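PDB 4KNC: alginate biosynthesis protein AlgX from Pseudomonas aeruginosa, which takes part in O-acetylation of the exopolysaccharide alginate and protects the polymer from degradation as it crosses the periplasm. Local coordinates for residues K168-F173 / P291-W296; F181-V186 / A248-G253; S276-M281 / M314-N319. All blocks are in the same frame, centred on the assembly; numbering follows the deposited sequence.

Following the chain from its N terminus, the 168-173 segment comes first, where helix 153-169 runs out into a turn; interaction 1 closes a loop of more than a hundred residues by setting that turn against strand 293-298 of the parallel sheet. Nested inside this loop is interaction 2, which joins strand 180-191 of the two-stranded antiparallel sheet to the start of helix 251-259. Interaction 3 opens later, on helix 275-282, and closes on the end of helix 307-316, so it crosses interaction 1 along the chain. Those two also touch: Tyr-280 packs on Pro-291 and Leu-294, and Leu-277 on Leu-294 and Trp-296. Interactions 2 and 3 follow in series, with centres about 28 Å apart.

Interaction 1 of 3, residues K168-F173 / P291-W296; sequences KQVPGF and PKILIW
Val-170 and Ile-293 meet tip to tip, and this apolar pair carries most of the contact. Val-170 CG1 lies 3.7 Å from Ile-293 CD1 and 3.9 Å from Ile-293 CG1, while Val-170 CB is 3.8 Å from the same CD1 methyl. The isoleucine reaches this far because its longer branch is extended: CG1 stands opposite the carbonyl carbon, chi1 -53°, and CD1 continues the line with chi2 at -178°. The valine answers with the branch that lies anti to its own backbone N. A second apolar touch is looser. Ile-293 CD1 also sits at the edge of the Phe-173 ring, near the ring plane and 4.1 Å from Phe-173 CD1, so one methyl fills the corner between the valine and the phenylalanine.

Backbone bonding shapes the 168-173 side. Residues Val-170 to Phe-173 form a type II beta turn, closed by a bond of 2.9 Å from Phe-173 N to Val-170 O, which brings the first and last side chains of the turn to the same isoleucine. Gly-172 takes the positive phi (95°) of the third position in a type II turn, where glycine is favoured. The turn also lets the phenylalanine fold back on the helix end, with Lys-168 CA 3.8 Å above one face of its ring, toward the rim.

Around the contact, Val-170 also touches Glu-80 and Ile-293 touches Val-82, both on strand 80-85, while Lys-178 makes a cation-pi contact with Phe-173. Strand 293-298 lies between strands 80-85 and 237-240, so the contact seats the turn after helix 153-169 against an inner strand of the parallel sheet, an alpha/beta arrangement that belongs to the SGNH hydrolase-like domain.

Interaction 2 of 3, residues F181-V186 / A248-G253; sequences FESKRV and AYNFAG
Ser-183 is the one residue of the 181-186 strand that comes close to Asn-250 and Gly-253, at the start of helix 251-259. Two residues earlier, Phe-181 also points its CB toward the helix, but Phe-181 CB stays 5.2 Å from Gly-253 O, and the ring settles further along the helix, on Glu-256.

At Ser-183 the strand comes nearest. The hydroxyl, held beside its backbone N and opposite the carbonyl carbon (chi1 -60°), puts Ser-183 OG 4.1 Å from Asn-250 ND2 and 4.2 Å from Gly-253 O, too far for direct bonds. What joins the two polar side chains is Thr-217: its OG1 is hydrogen-bonded to both Ser-183 OG and Asn-250 ND2, and Ser-183 OG has a further bond to Glu-257 OE1. Asn-250 is the N-cap residue of the helix, with its CG anti to the backbone N, chi1 -162°. Gly-253, in the first turn and without a side chain, lies close to that amide, Gly-253 CA being 3.5 Å from Asn-250 OD1.

This is where the two-stranded antiparallel sheet of strands 180-191 and 210-220 lies over the first turn of a helix in the SGNH hydrolase-like domain. The Asn-250 side chain is about 12 Å from that of His-150, the inferred proton acceptor, whose ring stacks on Tyr-249.

On both sides of Ser-183 the strand is paired with strand 210-220 through backbone hydrogen bonds, Glu-182 with Glu-218 and Lys-184 with Glu-216.

Interaction 3 of 3, residues S276-M281 / M314-N319; sequences SLLAYM and MPLVDN
Met-281 meets Leu-316 and Val-317 with two parts of its bent chain. Its root packs on the leucine, CB of Met-281 to CB of Leu-316 at 4.1 Å, while the far end runs alongside the valine, Met-281 SD lying 4.1 Å from Val-317 CG2. The bend is at chi3, -62°, which folds Met-281 CE back to 4.1 Å from Leu-316 CB. Val-317 meets the sulfur with the branch that lies beside its own backbone N; the two side chains point the same way.

Leu-316 is the other large contributor. Its CG stands opposite the carbonyl carbon, and chi1 -84° with chi2 176° sends CD1 toward Leu-278 and CD2 toward Met-281 O. The Leu-316 and Leu-278 side chains cross at about a right angle, Leu-316 CD1 lying 3.9 Å from Leu-278 CD2, and Leu-316 CD2 lies 3.8 Å from Met-281 O. That carbonyl oxygen also comes within 3.4 Å of Leu-316 O, two acceptors that do not bond to each other; Leu-316 O is instead bonded by His-287 NE2 and by Asn-319 N.

Leu-74 of helix 61-76 covers both Met-281 and Val-317. At the end of helix 307-316, the Asn-319 N to Leu-316 O bond is joined by one from Gly-320 N to Pro-315 O, with positive phi at Asn-319: a Schellman motif that ends the helix, whose last turn packs against helix 275-282 through apolar side chains.

Interaction 1 of 3, residues K168-F173 / P291-W296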
ATOM      1  N   LYS A 168      16.448   5.364 -12.459  1.00 40.02           N
ATOM      2  CA  LYS A 168      17.632   6.033 -12.981  1.00 38.84           C
ATOM      3  C   LYS A 168      17.416   7.514 -13.317  1.00 39.85           C
ATOM      4  O   LYS A 168      18.376   8.274 -13.351  1.00 39.65           O
ATOM      5  CB  LYS A 168      18.201   5.271 -14.184  1.00 38.78           C
ATOM      6  CG  LYS A 168      18.829   3.927 -13.789  1.00 43.69           C
ATOM      7  CD  LYS A 168      19.198   3.105 -15.016  1.00 48.11           C
ATOM      8  CE  LYS A 168      19.814   1.767 -14.640  1.00 52.85           C
ATOM      9  NZ  LYS A 168      19.910   0.865 -15.836  1.00 55.52           N
ATOM     10  N   GLN A 169      16.170   7.927 -13.544  1.00 39.63           N
ATOM     11  CA  GLN A 169      15.864   9.336 -13.853  1.00 37.69           C
ATOM     12  C   GLN A 169      15.701  10.195 -12.599  1.00 45.94           C
ATOM     13  O   GLN A 169      15.680  11.431 -12.673  1.00 48.00           O
ATOM     14  CB  GLN A 169      14.564   9.455 -14.666  1.00 35.22           C
ATOM     15  CG  GLN A 169      14.570   8.785 -16.044  1.00 48.35           C
ATOM     16  CD  GLN A 169      13.161   8.587 -16.597  1.00 60.28           C
ATOM     17  OE1 GLN A 169      12.171   9.010 -15.989  1.00 65.95           O
ATOM     18  NE2 GLN A 169      13.065   7.926 -17.745  1.00 60.67           N
ATOM     19  N   VAL A 170      15.551   9.548 -11.453  1.00 40.75           N
ATOM     20  CA  VAL A 170      15.204  10.262 -10.227  1.00 41.78           C
ATOM     21  C   VAL A 170      16.370  11.104  -9.711  1.00 40.25           C
ATOM     22  O   VAL A 170      17.480  10.601  -9.565  1.00 38.25           O
ATOM     23  CB  VAL A 170      14.693   9.288  -9.134  1.00 34.41           C
ATOM     24  CG1 VAL A 170      14.314  10.030  -7.876  1.00 32.60           C
ATOM     25  CG2 VAL A 170      13.499   8.517  -9.646  1.00 34.18           C
ATOM     26  N   PRO A 171      16.121  12.401  -9.441  1.00 48.70           N
ATOM     27  CA  PRO A 171      17.189  13.292  -8.964  1.00 44.76           C
ATOM     28  C   PRO A 171      17.905  12.713  -7.738  1.00 37.54           C
ATOM     29  O   PRO A 171      17.253  12.292  -6.787  1.00 44.69           O
ATOM     30  CB  PRO A 171      16.434  14.578  -8.599  1.00 46.35           C
ATOM     31  CG  PRO A 171      15.220  14.566  -9.474  1.00 48.23           C
ATOM     32  CD  PRO A 171      14.834  13.109  -9.586  1.00 46.06           C
ATOM     33  N   GLY A 172      19.233  12.666  -7.782  1.00 41.96           N
ATOM     34  CA  GLY A 172      19.999  12.041  -6.718  1.00 50.01           C
ATOM     35  C   GLY A 172      20.400  10.585  -6.925  1.00 51.58           C
ATOM     36  O   GLY A 172      21.270  10.086  -6.207  1.00 52.11           O
ATOM     37  N   PHE A 173      19.784   9.901  -7.894  1.00 53.00           N
ATOM     38  CA  PHE A 173      20.054   8.473  -8.128  1.00 46.87           C
ATOM     39  C   PHE A 173      21.536   8.176  -8.345  1.00 43.76           C
ATOM     40  O   PHE A 173      22.016   7.094  -8.001  1.00 42.88           O
ATOM     41  CB  PHE A 173      19.234   7.911  -9.308  1.00 39.72           C
ATOM     42  CG  PHE A 173      19.402   6.414  -9.510  1.00 44.01           C
ATOM     43  CD1 PHE A 173      18.561   5.512  -8.860  1.00 41.30           C
ATOM     44  CD2 PHE A 173      20.396   5.911 -10.348  1.00 38.67           C
ATOM     45  CE1 PHE A 173      18.713   4.145  -9.036  1.00 39.75           C
ATOM     46  CE2 PHE A 173      20.564   4.543 -10.522  1.00 38.63           C
ATOM     47  CZ  PHE A 173      19.713   3.653  -9.868  1.00 36.02           C
ATOM     48  N   PRO A 291      14.929   7.435   3.285  1.00 44.48           N
ATOM     49  CA  PRO A 291      15.427   7.066   1.959  1.00 36.28           C
ATOM     50  C   PRO A 291      15.424   8.276   1.049  1.00 39.64           C
ATOM     51  O   PRO A 291      14.641   9.191   1.281  1.00 38.18           O
ATOM     52  CB  PRO A 291      14.375   6.077   1.467  1.00 40.67           C
ATOM     53  CG  PRO A 291      13.092   6.573   2.114  1.00 40.33           C
ATOM     54  CD  PRO A 291      13.527   7.026   3.493  1.00 44.07           C
ATOM     55  N   LYS A 292      16.286   8.277   0.034  1.00 33.16           N
ATOM     56  CA  LYS A 292      16.247   9.286  -1.018  1.00 30.54           C
ATOM     57  C   LYS A 292      15.055   9.002  -1.926  1.00 29.78           C
ATOM     58  O   LYS A 292      14.445   9.911  -2.486  1.00 32.02           O
ATOM     59  CB  LYS A 292      17.531   9.213  -1.851  1.00 35.10           C
ATOM     60  CG  LYS A 292      18.803   9.390  -1.045  1.00 49.82           C
ATOM     61  CD  LYS A 292      19.007  10.849  -0.674  1.00 56.35           C
ATOM     62  CE  LYS A 292      20.272  11.049   0.147  1.00 63.80           C
ATOM     63  NZ  LYS A 292      20.125  10.491   1.525  1.00 69.70           N
ATOM     64  N   ILE A 293      14.741   7.720  -2.079  1.00 30.67           N
ATOM     65  CA  ILE A 293      13.671   7.284  -2.967  1.00 34.93           C
ATOM     66  C   ILE A 293      12.751   6.280  -2.254  1.00 35.45           C
ATOM     67  O   ILE A 293      13.211   5.341  -1.595  1.00 35.12           O
ATOM     68  CB  ILE A 293      14.226   6.647  -4.273  1.00 32.02           C
ATOM     69  CG1 ILE A 293      15.233   7.576  -4.961  1.00 36.80           C
ATOM     70  CG2 ILE A 293      13.083   6.276  -5.231  1.00 29.02           C
ATOM     71  CD1 ILE A 293      15.776   7.028  -6.262  1.00 36.51           C
ATOM     72  N   LEU A 294      11.454   6.508  -2.380  1.00 29.99           N
ATOM     73  CA  LEU A 294      10.444   5.628  -1.812  1.00 36.37           C
ATOM     74  C   LEU A 294       9.601   5.077  -2.952  1.00 30.80           C
ATOM     75  O   LEU A 294       8.961   5.841  -3.681  1.00 29.06           O
ATOM     76  CB  LEU A 294       9.555   6.404  -0.830  1.00 30.52           C
ATOM     77  CG  LEU A 294       8.387   5.659  -0.166  1.00 35.42           C
ATOM     78  CD1 LEU A 294       8.887   4.485   0.660  1.00 28.32           C
ATOM     79  CD2 LEU A 294       7.586   6.618   0.708  1.00 37.60           C
ATOM     80  N   ILE A 295       9.620   3.763  -3.121  1.00 26.20           N
ATOM     81  CA  ILE A 295       8.805   3.118  -4.143  1.00 27.74           C
ATOM     82  C   ILE A 295       7.525   2.539  -3.520  1.00 30.91           C
ATOM     83  O   ILE A 295       7.577   1.814  -2.531  1.00 30.11           O
ATOM     84  CB  ILE A 295       9.581   1.972  -4.816  1.00 33.63           C
ATOM     85  CG1 ILE A 295      10.907   2.478  -5.385  1.00 35.19           C
ATOM     86  CG2 ILE A 295       8.749   1.321  -5.921  1.00 24.90           C
ATOM     87  CD1 ILE A 295      11.807   1.345  -5.814  1.00 33.75           C
ATOM     88  N   TRP A 296       6.380   2.836  -4.119  1.00 27.68           N
ATOM     89  CA  TRP A 296       5.103   2.469  -3.525  1.00 29.53           C
ATOM     90  C   TRP A 296       4.274   1.681  -4.521  1.00 31.48           C
ATOM     91  O   TRP A 296       3.851   2.208  -5.542  1.00 31.89           O
ATOM     92  CB  TRP A 296       4.369   3.735  -3.063  1.00 26.43           C
ATOM     93  CG  TRP A 296       3.058   3.507  -2.348  1.00 35.44           C
ATOM     94  CD1 TRP A 296       2.564   2.326  -1.850  1.00 35.37           C
ATOM     95  CD2 TRP A 296       2.064   4.500  -2.077  1.00 30.89           C
ATOM     96  NE1 TRP A 296       1.323   2.537  -1.271  1.00 34.06           N
ATOM     97  CE2 TRP A 296       0.994   3.858  -1.409  1.00 37.98           C
ATOM     98  CE3 TRP A 296       1.968   5.866  -2.344  1.00 33.07           C
ATOM     99  CZ2 TRP A 296      -0.147   4.546  -1.001  1.00 39.78           C
ATOM    100  CZ3 TRP A 296       0.833   6.550  -1.931  1.00 36.24           C
ATOM    101  CH2 TRP A 296      -0.203   5.890  -1.270  1.00 37.43           C
TER

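Interaction 2 of 3, residues F181-V186 / A248-G253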
ATOM      1  N   PHE A 181      24.205  -6.972  -8.833  1.00 44.54           N
ATOM      2  CA  PHE A 181      23.385  -8.083  -8.366  1.00 45.09           C
ATOM      3  C   PHE A 181      23.175  -9.106  -9.465  1.00 45.22           C
ATOM      4  O   PHE A 181      23.140  -8.766 -10.651  1.00 44.00           O
ATOM      5  CB  PHE A 181      22.031  -7.592  -7.882  1.00 39.88           C
ATOM      6  CG  PHE A 181      22.109  -6.618  -6.754  1.00 38.37           C
ATOM      7  CD1 PHE A 181      22.222  -5.260  -7.003  1.00 35.81           C
ATOM      8  CD2 PHE A 181      22.050  -7.058  -5.440  1.00 34.93           C
ATOM      9  CE1 PHE A 181      22.281  -4.345  -5.954  1.00 34.86           C
ATOM     10  CE2 PHE A 181      22.107  -6.158  -4.391  1.00 35.58           C
ATOM     11  CZ  PHE A 181      22.224  -4.798  -4.651  1.00 37.95           C
ATOM     12  N   GLU A 182      23.036 -10.360  -9.059  1.00 44.91           N
ATOM     13  CA  GLU A 182      22.670 -11.426  -9.978  1.00 50.15           C
ATOM     14  C   GLU A 182      21.480 -12.215  -9.446  1.00 43.82           C
ATOM     15  O   GLU A 182      21.417 -12.553  -8.250  1.00 42.85           O
ATOM     16  CB  GLU A 182      23.851 -12.363 -10.209  1.00 56.48           C
ATOM     17  CG  GLU A 182      24.994 -11.723 -10.961  1.00 73.03           C
ATOM     18  CD  GLU A 182      26.177 -12.660 -11.094  1.00 83.13           C
ATOM     19  OE1 GLU A 182      26.058 -13.819 -10.634  1.00 78.80           O
ATOM     20  OE2 GLU A 182      27.216 -12.237 -11.654  1.00 86.95           O
ATOM     21  N   SER A 183      20.536 -12.500 -10.335  1.00 44.10           N
ATOM     22  CA  SER A 183      19.375 -13.305  -9.978  1.00 42.49           C
ATOM     23  C   SER A 183      19.513 -14.721 -10.522  1.00 44.26           C
ATOM     24  O   SER A 183      19.856 -14.915 -11.686  1.00 49.71           O
ATOM     25  CB  SER A 183      18.092 -12.656 -10.494  1.00 43.03           C
ATOM     26  OG  SER A 183      17.913 -11.364  -9.937  1.00 37.07           O
ATOM     27  N   LYS A 184      19.254 -15.699  -9.661  1.00 37.42           N
ATOM     28  CA  LYS A 184      19.308 -17.102 -10.023  1.00 39.98           C
ATOM     29  C   LYS A 184      17.980 -17.764  -9.714  1.00 37.96           C
ATOM     30  O   LYS A 184      17.316 -17.427  -8.717  1.00 41.87           O
ATOM     31  CB  LYS A 184      20.392 -17.813  -9.214  1.00 49.94           C
ATOM     32  CG  LYS A 184      21.814 -17.444  -9.602  1.00 61.42           C
ATOM     33  CD  LYS A 184      22.820 -18.094  -8.662  1.00 70.33           C
ATOM     34  N   ARG A 185      17.589 -18.721 -10.552  1.00 48.85           N
ATOM     35  CA  ARG A 185      16.443 -19.566 -10.219  1.00 48.81           C
ATOM     36  C   ARG A 185      16.854 -20.538  -9.131  1.00 36.51           C
ATOM     37  O   ARG A 185      17.794 -21.296  -9.304  1.00 43.69           O
ATOM     38  CB  ARG A 185      15.925 -20.353 -11.419  1.00 52.36           C
ATOM     39  CG  ARG A 185      14.646 -21.131 -11.054  1.00 55.48           C
ATOM     40  CD  ARG A 185      14.175 -22.064 -12.143  1.00 52.15           C
ATOM     41  NE  ARG A 185      15.113 -23.159 -12.369  1.00 52.42           N
ATOM     42  CZ  ARG A 185      14.770 -24.305 -12.943  1.00 53.83           C
ATOM     43  NH1 ARG A 185      13.513 -24.489 -13.332  1.00 47.07           N
ATOM     44  NH2 ARG A 185      15.669 -25.262 -13.117  1.00 51.71           N
ATOM     45  N   VAL A 186      16.144 -20.537  -8.015  1.00 36.68           N
ATOM     46  CA  VAL A 186      16.585 -21.322  -6.873  1.00 38.24           C
ATOM     47  C   VAL A 186      15.626 -22.453  -6.536  1.00 47.62           C
ATOM     48  O   VAL A 186      15.843 -23.189  -5.574  1.00 55.47           O
ATOM     49  CB  VAL A 186      16.731 -20.443  -5.637  1.00 35.09           C
ATOM     50  CG1 VAL A 186      17.841 -19.414  -5.852  1.00 43.84           C
ATOM     51  CG2 VAL A 186      15.389 -19.764  -5.320  1.00 38.61           C
ATOM     52  N   ALA A 248       8.439 -14.192  -2.454  1.00 35.83           N
ATOM     53  CA  ALA A 248       8.116 -15.258  -3.401  1.00 33.66           C
ATOM     54  C   ALA A 248       8.226 -14.840  -4.867  1.00 36.61           C
ATOM     55  O   ALA A 248       8.550 -15.666  -5.710  1.00 34.72           O
ATOM     56  CB  ALA A 248       6.716 -15.810  -3.125  1.00 30.44           C
ATOM     57  N   TYR A 249       7.942 -13.571  -5.176  1.00 33.72           N
ATOM     58  CA  TYR A 249       7.919 -13.151  -6.569  1.00 29.16           C
ATOM     59  C   TYR A 249       9.180 -12.385  -6.924  1.00 30.50           C
ATOM     60  O   TYR A 249       9.431 -12.121  -8.093  1.00 30.90           O
ATOM     61  CB  TYR A 249       6.662 -12.336  -6.888  1.00 35.86           C
ATOM     62  CG  TYR A 249       5.435 -12.952  -6.276  1.00 36.51           C
ATOM     63  CD1 TYR A 249       4.885 -14.124  -6.802  1.00 35.91           C
ATOM     64  CD2 TYR A 249       4.849 -12.394  -5.148  1.00 28.43           C
ATOM     65  CE1 TYR A 249       3.775 -14.709  -6.230  1.00 27.90           C
ATOM     66  CE2 TYR A 249       3.729 -12.974  -4.565  1.00 30.73           C
ATOM     67  CZ  TYR A 249       3.197 -14.126  -5.109  1.00 36.86           C
ATOM     68  OH  TYR A 249       2.085 -14.702  -4.521  1.00 36.81           O
ATOM     69  N   ASN A 250       9.954 -12.028  -5.901  1.00 29.71           N
ATOM     70  CA  ASN A 250      11.265 -11.411  -6.078  1.00 34.43           C
ATOM     71  C   ASN A 250      11.271 -10.040  -6.797  1.00 31.55           C
ATOM     72  O   ASN A 250      12.235  -9.698  -7.474  1.00 30.51           O
ATOM     73  CB  ASN A 250      12.242 -12.382  -6.770  1.00 25.97           C
ATOM     74  CG  ASN A 250      13.704 -11.969  -6.572  1.00 34.15           C
ATOM     75  OD1 ASN A 250      14.111 -11.689  -5.453  1.00 31.62           O
ATOM     76  ND2 ASN A 250      14.480 -11.888  -7.668  1.00 27.13           N
ATOM     77  N   PHE A 251      10.208  -9.261  -6.638  1.00 30.54           N
ATOM     78  CA  PHE A 251      10.129  -7.931  -7.248  1.00 24.08           C
ATOM     79  C   PHE A 251      11.280  -7.038  -6.775  1.00 29.17           C
ATOM     80  O   PHE A 251      11.964  -6.417  -7.597  1.00 28.94           O
ATOM     81  CB  PHE A 251       8.767  -7.292  -6.967  1.00 31.91           C
ATOM     82  CG  PHE A 251       8.583  -5.909  -7.566  1.00 31.56           C
ATOM     83  CD1 PHE A 251       8.778  -5.684  -8.922  1.00 29.71           C
ATOM     84  CD2 PHE A 251       8.153  -4.849  -6.770  1.00 25.85           C
ATOM     85  CE1 PHE A 251       8.588  -4.413  -9.470  1.00 28.76           C
ATOM     86  CE2 PHE A 251       7.942  -3.575  -7.313  1.00 35.23           C
ATOM     87  CZ  PHE A 251       8.172  -3.360  -8.670  1.00 28.92           C
ATOM     88  N   ALA A 252      11.530  -7.004  -5.468  1.00 28.33           N
ATOM     89  CA  ALA A 252      12.669  -6.227  -4.944  1.00 28.69           C
ATOM     90  C   ALA A 252      14.028  -6.689  -5.506  1.00 33.30           C
ATOM     91  O   ALA A 252      14.890  -5.872  -5.828  1.00 30.12           O
ATOM     92  CB  ALA A 252      12.691  -6.267  -3.435  1.00 27.92           C
ATOM     93  N   GLY A 253      14.216  -8.001  -5.632  1.00 34.27           N
ATOM     94  CA  GLY A 253      15.457  -8.535  -6.175  1.00 26.79           C
ATOM     95  C   GLY A 253      15.685  -8.139  -7.627  1.00 30.21           C
ATOM     96  O   GLY A 253      16.797  -7.762  -8.016  1.00 30.50           O
TER

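Interaction 3 of 3, residues S276-M281 / M314-N319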
ATOM      1  N   SER A 276       1.588  -0.989   4.507  1.00 32.53           N
ATOM      2  CA  SER A 276       3.039  -1.080   4.409  1.00 38.27           C
ATOM      3  C   SER A 276       3.697   0.279   4.586  1.00 29.80           C
ATOM      4  O   SER A 276       4.652   0.432   5.353  1.00 39.23           O
ATOM      5  CB  SER A 276       3.445  -1.709   3.074  1.00 34.35           C
ATOM      6  OG  SER A 276       4.844  -1.643   2.901  1.00 33.01           O
ATOM      7  N   LEU A 277       3.176   1.268   3.878  1.00 28.85           N
ATOM      8  CA  LEU A 277       3.717   2.620   3.954  1.00 27.97           C
ATOM      9  C   LEU A 277       3.484   3.243   5.342  1.00 35.02           C
ATOM     10  O   LEU A 277       4.357   3.926   5.878  1.00 38.26           O
ATOM     11  CB  LEU A 277       3.092   3.486   2.859  1.00 31.09           C
ATOM     12  CG  LEU A 277       3.406   4.980   2.790  1.00 37.43           C
ATOM     13  CD1 LEU A 277       4.899   5.216   2.705  1.00 46.23           C
ATOM     14  CD2 LEU A 277       2.725   5.565   1.583  1.00 44.85           C
ATOM     15  N   LEU A 278       2.313   3.010   5.930  1.00 42.73           N
ATOM     16  CA  LEU A 278       2.050   3.544   7.268  1.00 40.14           C
ATOM     17  C   LEU A 278       2.995   2.926   8.314  1.00 36.79           C
ATOM     18  O   LEU A 278       3.583   3.637   9.122  1.00 39.27           O
ATOM     19  CB  LEU A 278       0.584   3.338   7.666  1.00 37.19           C
ATOM     20  CG  LEU A 278      -0.502   4.152   6.948  1.00 35.23           C
ATOM     21  CD1 LEU A 278      -1.886   3.934   7.602  1.00 37.08           C
ATOM     22  CD2 LEU A 278      -0.149   5.650   6.918  1.00 34.39           C
ATOM     23  N   ALA A 279       3.158   1.606   8.281  1.00 34.53           N
ATOM     24  CA  ALA A 279       4.070   0.955   9.220  1.00 36.00           C
ATOM     25  C   ALA A 279       5.496   1.451   9.023  1.00 41.17           C
ATOM     26  O   ALA A 279       6.188   1.778   9.994  1.00 42.62           O
ATOM     27  CB  ALA A 279       4.003  -0.565   9.076  1.00 34.98           C
ATOM     28  N   TYR A 280       5.928   1.520   7.765  1.00 37.98           N
ATOM     29  CA  TYR A 280       7.269   2.034   7.450  1.00 36.66           C
ATOM     30  C   TYR A 280       7.502   3.459   7.970  1.00 39.25           C
ATOM     31  O   TYR A 280       8.510   3.737   8.627  1.00 37.17           O
ATOM     32  CB  TYR A 280       7.551   1.974   5.939  1.00 31.77           C
ATOM     33  CG  TYR A 280       8.942   2.435   5.573  1.00 37.16           C
ATOM     34  CD1 TYR A 280      10.058   1.942   6.239  1.00 40.27           C
ATOM     35  CD2 TYR A 280       9.146   3.354   4.554  1.00 42.98           C
ATOM     36  CE1 TYR A 280      11.341   2.369   5.909  1.00 35.60           C
ATOM     37  CE2 TYR A 280      10.416   3.777   4.216  1.00 41.44           C
ATOM     38  CZ  TYR A 280      11.508   3.285   4.897  1.00 39.56           C
ATOM     39  OH  TYR A 280      12.775   3.716   4.553  1.00 41.38           O
ATOM     40  N   MET A 281       6.567   4.362   7.697  1.00 44.15           N
ATOM     41  CA  MET A 281       6.725   5.735   8.172  1.00 47.70           C
ATOM     42  C   MET A 281       6.457   5.896   9.675  1.00 48.56           C
ATOM     43  O   MET A 281       6.664   6.974  10.226  1.00 44.91           O
ATOM     44  CB  MET A 281       5.854   6.704   7.375  1.00 46.29           C
ATOM     45  CG  MET A 281       6.086   6.674   5.882  1.00 46.71           C
ATOM     46  SD  MET A 281       5.651   8.239   5.110  1.00 46.06           S
ATOM     47  CE  MET A 281       3.905   8.379   5.462  1.00 38.42           C
ATOM     48  N   MET A 314       0.284  11.972   6.478  1.00 46.95           N
ATOM     49  CA  MET A 314       0.828  13.332   6.526  1.00 45.30           C
ATOM     50  C   MET A 314       1.676  13.616   7.780  1.00 48.22           C
ATOM     51  O   MET A 314       2.855  13.931   7.654  1.00 58.00           O
ATOM     52  CB  MET A 314      -0.265  14.400   6.311  1.00 41.60           C
ATOM     53  CG  MET A 314      -0.842  14.409   4.909  1.00 35.67           C
ATOM     54  SD  MET A 314       0.379  14.922   3.680  1.00 45.12           S
ATOM     55  CE  MET A 314       0.252  16.707   3.857  1.00 40.51           C
ATOM     56  N   PRO A 315       1.095  13.489   8.988  1.00 48.43           N
ATOM     57  CA  PRO A 315       1.930  13.756  10.166  1.00 45.54           C
ATOM     58  C   PRO A 315       2.996  12.693  10.413  1.00 45.08           C
ATOM     59  O   PRO A 315       3.946  12.954  11.147  1.00 50.88           O
ATOM     60  CB  PRO A 315       0.920  13.735  11.316  1.00 41.89           C
ATOM     61  CG  PRO A 315      -0.170  12.820  10.816  1.00 41.11           C
ATOM     62  CD  PRO A 315      -0.292  13.162   9.372  1.00 44.95           C
ATOM     63  N   LEU A 316       2.836  11.511   9.833  1.00 43.98           N
ATOM     64  CA  LEU A 316       3.840  10.464   9.997  1.00 47.74           C
ATOM     65  C   LEU A 316       5.177  10.817   9.331  1.00 50.39           C
ATOM     66  O   LEU A 316       6.235  10.332   9.749  1.00 47.93           O
ATOM     67  CB  LEU A 316       3.320   9.120   9.481  1.00 40.40           C
ATOM     68  CG  LEU A 316       2.477   8.356  10.498  1.00 41.67           C
ATOM     69  CD1 LEU A 316       1.920   7.091   9.862  1.00 34.31           C
ATOM     70  CD2 LEU A 316       3.330   8.031  11.707  1.00 45.70           C
ATOM     71  N   VAL A 317       5.132  11.655   8.300  1.00 43.42           N
ATOM     72  CA  VAL A 317       6.366  12.073   7.630  1.00 50.74           C
ATOM     73  C   VAL A 317       7.368  12.676   8.627  1.00 61.22           C
ATOM     74  O   VAL A 317       8.572  12.436   8.515  1.00 59.92           O
ATOM     75  CB  VAL A 317       6.083  13.046   6.464  1.00 52.51           C
ATOM     76  CG1 VAL A 317       7.377  13.560   5.860  1.00 54.68           C
ATOM     77  CG2 VAL A 317       5.266  12.351   5.410  1.00 46.83           C
ATOM     78  N   ASP A 318       6.865  13.418   9.622  1.00 58.65           N
ATOM     79  CA  ASP A 318       7.719  14.006  10.665  1.00 50.11           C
ATOM     80  C   ASP A 318       7.580  13.359  12.038  1.00 51.78           C
ATOM     81  O   ASP A 318       7.653  14.038  13.058  1.00 65.79           O
ATOM     82  CB  ASP A 318       7.477  15.511  10.798  1.00 47.41           C
ATOM     83  CG  ASP A 318       8.011  16.283   9.625  1.00 69.27           C
ATOM     84  OD1 ASP A 318       7.419  16.154   8.532  1.00 81.00           O
ATOM     85  OD2 ASP A 318       9.021  17.008   9.791  1.00 69.78           O
ATOM     86  N   ASN A 319       7.385  12.048  12.059  1.00 56.08           N
ATOM     87  CA  ASN A 319       7.419  11.275  13.297  1.00 60.46           C
ATOM     88  C   ASN A 319       6.412  11.701  14.378  1.00 67.53           C
ATOM     89  O   ASN A 319       6.691  11.586  15.571  1.00 69.48           O
ATOM     90  CB  ASN A 319       8.842  11.253  13.876  1.00 53.88           C
ATOM     91  CG  ASN A 319       9.154   9.948  14.589  1.00 62.57           C
ATOM     92  OD1 ASN A 319       8.270   9.095  14.766  1.00 55.68           O
ATOM     93  ND2 ASN A 319      10.405   9.785  15.011  1.00 62.31           N
TER